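Local coordinates for protein putative cell surface hydrolase (Lactobacillus plantarum, PDB 3LP5) that is a putative cell-surface hydrolase of the alpha/beta-hydrolase clan whose substrate is unknown, probably cleaving its target with a serine nucleophile, at residues Lys33-Leu38 and Asp58-Ile63. Numbering follows the deposited sequence.
Sequences KKHSVL and DNEPFI. With NA (sodium ion), chain C.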
loop_
_atom_site.group_PDB
_atom_site.type_symbol
_atom_site.label_atom_id
_atom_site.label_comp_id
_atom_site.label_asym_id
_atom_site.label_seq_id
_atom_site.Cartn_x
_atom_site.Cartn_y
_atom_site.Cartn_z
ATOM N N LYS A 33 -8.899 8.020 -17.488
ATOM C CA LYS A 33 -7.756 7.494 -18.214
ATOM C C LYS A 33 -7.757 5.917 -18.237
ATOM O O LYS A 33 -8.126 5.269 -17.235
ATOM C CB LYS A 33 -6.534 7.964 -17.404
ATOM C CG LYS A 33 -5.272 8.355 -18.139
ATOM C CD LYS A 33 -5.143 9.908 -18.199
ATOM C CE LYS A 33 -6.006 10.538 -19.360
ATOM N NZ LYS A 33 -6.063 12.061 -19.385
ATOM N N LYS A 34 -7.338 5.295 -19.339
ATOM C CA LYS A 34 -7.073 3.855 -19.307
ATOM C C LYS A 34 -5.700 3.667 -18.641
ATOM O O LYS A 34 -4.719 4.287 -19.075
ATOM C CB LYS A 34 -7.118 3.247 -20.724
ATOM C CG LYS A 34 -7.171 1.729 -20.758
ATOM C CD LYS A 34 -6.683 1.148 -22.100
ATOM C CE LYS A 34 -5.785 -0.162 -21.902
ATOM N NZ LYS A 34 -4.357 -0.032 -21.284
ATOM N N HIS A 35 -5.631 2.871 -17.559
ATOM C CA HIS A 35 -4.355 2.511 -16.950
ATOM C C HIS A 35 -4.087 1.041 -17.265
ATOM O O HIS A 35 -4.934 0.188 -17.033
ATOM C CB HIS A 35 -4.376 2.713 -15.435
ATOM C CG HIS A 35 -4.629 4.130 -15.008
ATOM N ND1 HIS A 35 -3.606 5.021 -14.747
ATOM C CD2 HIS A 35 -5.785 4.800 -14.766
ATOM C CE1 HIS A 35 -4.123 6.186 -14.391
ATOM N NE2 HIS A 35 -5.439 6.077 -14.383
ATOM N N SER A 36 -2.925 0.742 -17.845
ATOM C CA SER A 36 -2.687 -0.656 -18.218
ATOM C C SER A 36 -2.370 -1.435 -16.923
ATOM O O SER A 36 -2.027 -0.829 -15.912
ATOM C CB SER A 36 -1.662 -0.745 -19.359
ATOM O OG SER A 36 -0.447 -0.113 -19.012
ATOM N N VAL A 37 -2.619 -2.733 -16.884
ATOM C CA VAL A 37 -2.400 -3.516 -15.664
ATOM C C VAL A 37 -1.402 -4.652 -15.929
ATOM O O VAL A 37 -1.688 -5.525 -16.701
ATOM C CB VAL A 37 -3.694 -4.120 -15.141
ATOM C CG1 VAL A 37 -3.427 -5.044 -13.924
ATOM C CG2 VAL A 37 -4.713 -3.039 -14.791
ATOM N N LEU A 38 -0.226 -4.600 -15.297
ATOM C CA LEU A 38 0.742 -5.690 -15.317
ATOM C C LEU A 38 0.763 -6.380 -13.940
ATOM O O LEU A 38 0.753 -5.676 -12.919
ATOM C CB LEU A 38 2.113 -5.082 -15.542
ATOM C CG LEU A 38 3.285 -6.017 -15.481
ATOM C CD1 LEU A 38 3.332 -6.992 -16.664
ATOM C CD2 LEU A 38 4.585 -5.204 -15.361
ATOM N N ASP A 58 1.805 4.415 -22.023
ATOM C CA ASP A 58 1.075 4.650 -20.737
ATOM C C ASP A 58 2.077 5.275 -19.722
ATOM O O ASP A 58 3.076 4.647 -19.369
ATOM C CB ASP A 58 0.459 3.315 -20.245
ATOM C CG ASP A 58 -0.398 3.454 -18.965
ATOM O OD1 ASP A 58 -0.510 4.552 -18.365
ATOM O OD2 ASP A 58 -0.960 2.422 -18.538
ATOM N N ASN A 59 1.792 6.519 -19.297
ATOM C CA ASN A 59 2.594 7.287 -18.356
ATOM C C ASN A 59 2.324 6.835 -16.883
ATOM O O ASN A 59 3.088 7.151 -15.995
ATOM C CB ASN A 59 2.206 8.775 -18.429
ATOM C CG ASN A 59 2.512 9.430 -19.788
ATOM O OD1 ASN A 59 3.372 8.958 -20.589
ATOM N ND2 ASN A 59 1.818 10.574 -20.045
ATOM N N GLU A 60 1.224 6.127 -16.651
ATOM C CA GLU A 60 0.818 5.752 -15.281
ATOM C C GLU A 60 0.252 4.335 -15.199
ATOM O O GLU A 60 -0.950 4.131 -14.915
ATOM C CB GLU A 60 -0.170 6.778 -14.761
ATOM C CG GLU A 60 -0.318 6.752 -13.295
ATOM C CD GLU A 60 -1.031 8.004 -12.854
ATOM O OE1 GLU A 60 -0.349 8.954 -12.417
ATOM O OE2 GLU A 60 -2.276 8.057 -13.036
ATOM N N PRO A 61 1.115 3.325 -15.484
ATOM C CA PRO A 61 0.596 1.976 -15.436
ATOM C C PRO A 61 0.418 1.503 -13.984
ATOM O O PRO A 61 1.132 1.972 -13.081
ATOM C CB PRO A 61 1.687 1.151 -16.141
ATOM C CG PRO A 61 2.954 1.986 -15.945
ATOM C CD PRO A 61 2.490 3.389 -16.018
ATOM N N PHE A 62 -0.554 0.605 -13.797
ATOM C CA PHE A 62 -0.780 -0.046 -12.523
ATOM C C PHE A 62 0.035 -1.315 -12.569
ATOM O O PHE A 62 -0.120 -2.134 -13.495
ATOM C CB PHE A 62 -2.261 -0.438 -12.370
ATOM C CG PHE A 62 -3.231 0.738 -12.205
ATOM C CD1 PHE A 62 -2.779 2.031 -11.905
ATOM C CD2 PHE A 62 -4.611 0.520 -12.301
ATOM C CE1 PHE A 62 -3.668 3.103 -11.714
ATOM C CE2 PHE A 62 -5.522 1.600 -12.147
ATOM C CZ PHE A 62 -5.047 2.879 -11.854
ATOM N N ILE A 63 0.893 -1.512 -11.598
ATOM C CA ILE A 63 1.621 -2.765 -11.520
ATOM C C ILE A 63 1.265 -3.476 -10.183
ATOM O O ILE A 63 1.505 -2.907 -9.111
ATOM C CB ILE A 63 3.106 -2.483 -11.661
ATOM C CG1 ILE A 63 3.381 -1.706 -12.972
ATOM C CG2 ILE A 63 3.883 -3.798 -11.650
ATOM C CD1 ILE A 63 4.925 -1.290 -13.094
HETATM NA NA NA C . -9.455 3.956 -16.153
HETATM O O HOH W 1 -2.801 5.831 -18.130
HETATM O O HOH W 2 -8.106 2.052 -16.517
#
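His-35 lies flat over the ring of Phe-62 in an offset stack, the planes 7° apart and the centroids separated by 4.4 Å. Its CB sits above the middle of the phenyl face, a CH-pi contact, while CG reaches over the rim at CZ. With CG anti to its own carbonyl carbon (chi1 -61°), the imidazole can also send ND1 edge-on to the backbone: ND1-H meets Glu-60 O at 2.8 Å, nearly straight (169°) and in the planes of both ring and carbonyl. An imidazole suits this place because it joins an aromatic face to an in-plane donor. The extended Glu-60 side chain runs alongside, its carboxylate nearly coplanar with the ring and OE2 3.0 Å from His-35 CE1. Were His-35 replaced by alanine, Glu-60 O would probably lose this donor and Phe-62 the imidazole stacked over CZ and CE1, although the CB contact could remain.

One residue on from His-35, Ser-36 gives two hydrogen bonds to Asp-58 OD2, from N at 2.7 Å and from OG at 2.6 Å, the hydroxyl arriving on the anti side. Aspartate suits the site because its second oxygen, OD1, accepts from Glu-60 N, closing an Asx turn, and from a water shared with Lys-34 O; the serine hydroxyl also bonds with Ala-55 N. The backbone N of His-35 donates to a water on the sodium ion, which Lys-33 O binds together with Gly-28 and Thr-31.

These loops lead into parallel pairing, where Phe-62 N donates to Ser-36 O and Leu-38 N to Phe-62 O. Strand 37-42 lies between antiparallel 48-52 and parallel 62-67 in the alpha/beta-hydrolase sheet; Phe-62 also packs on strand 7-10, while Leu-38 and Ile-63 face Leu-91 of helix 74-92.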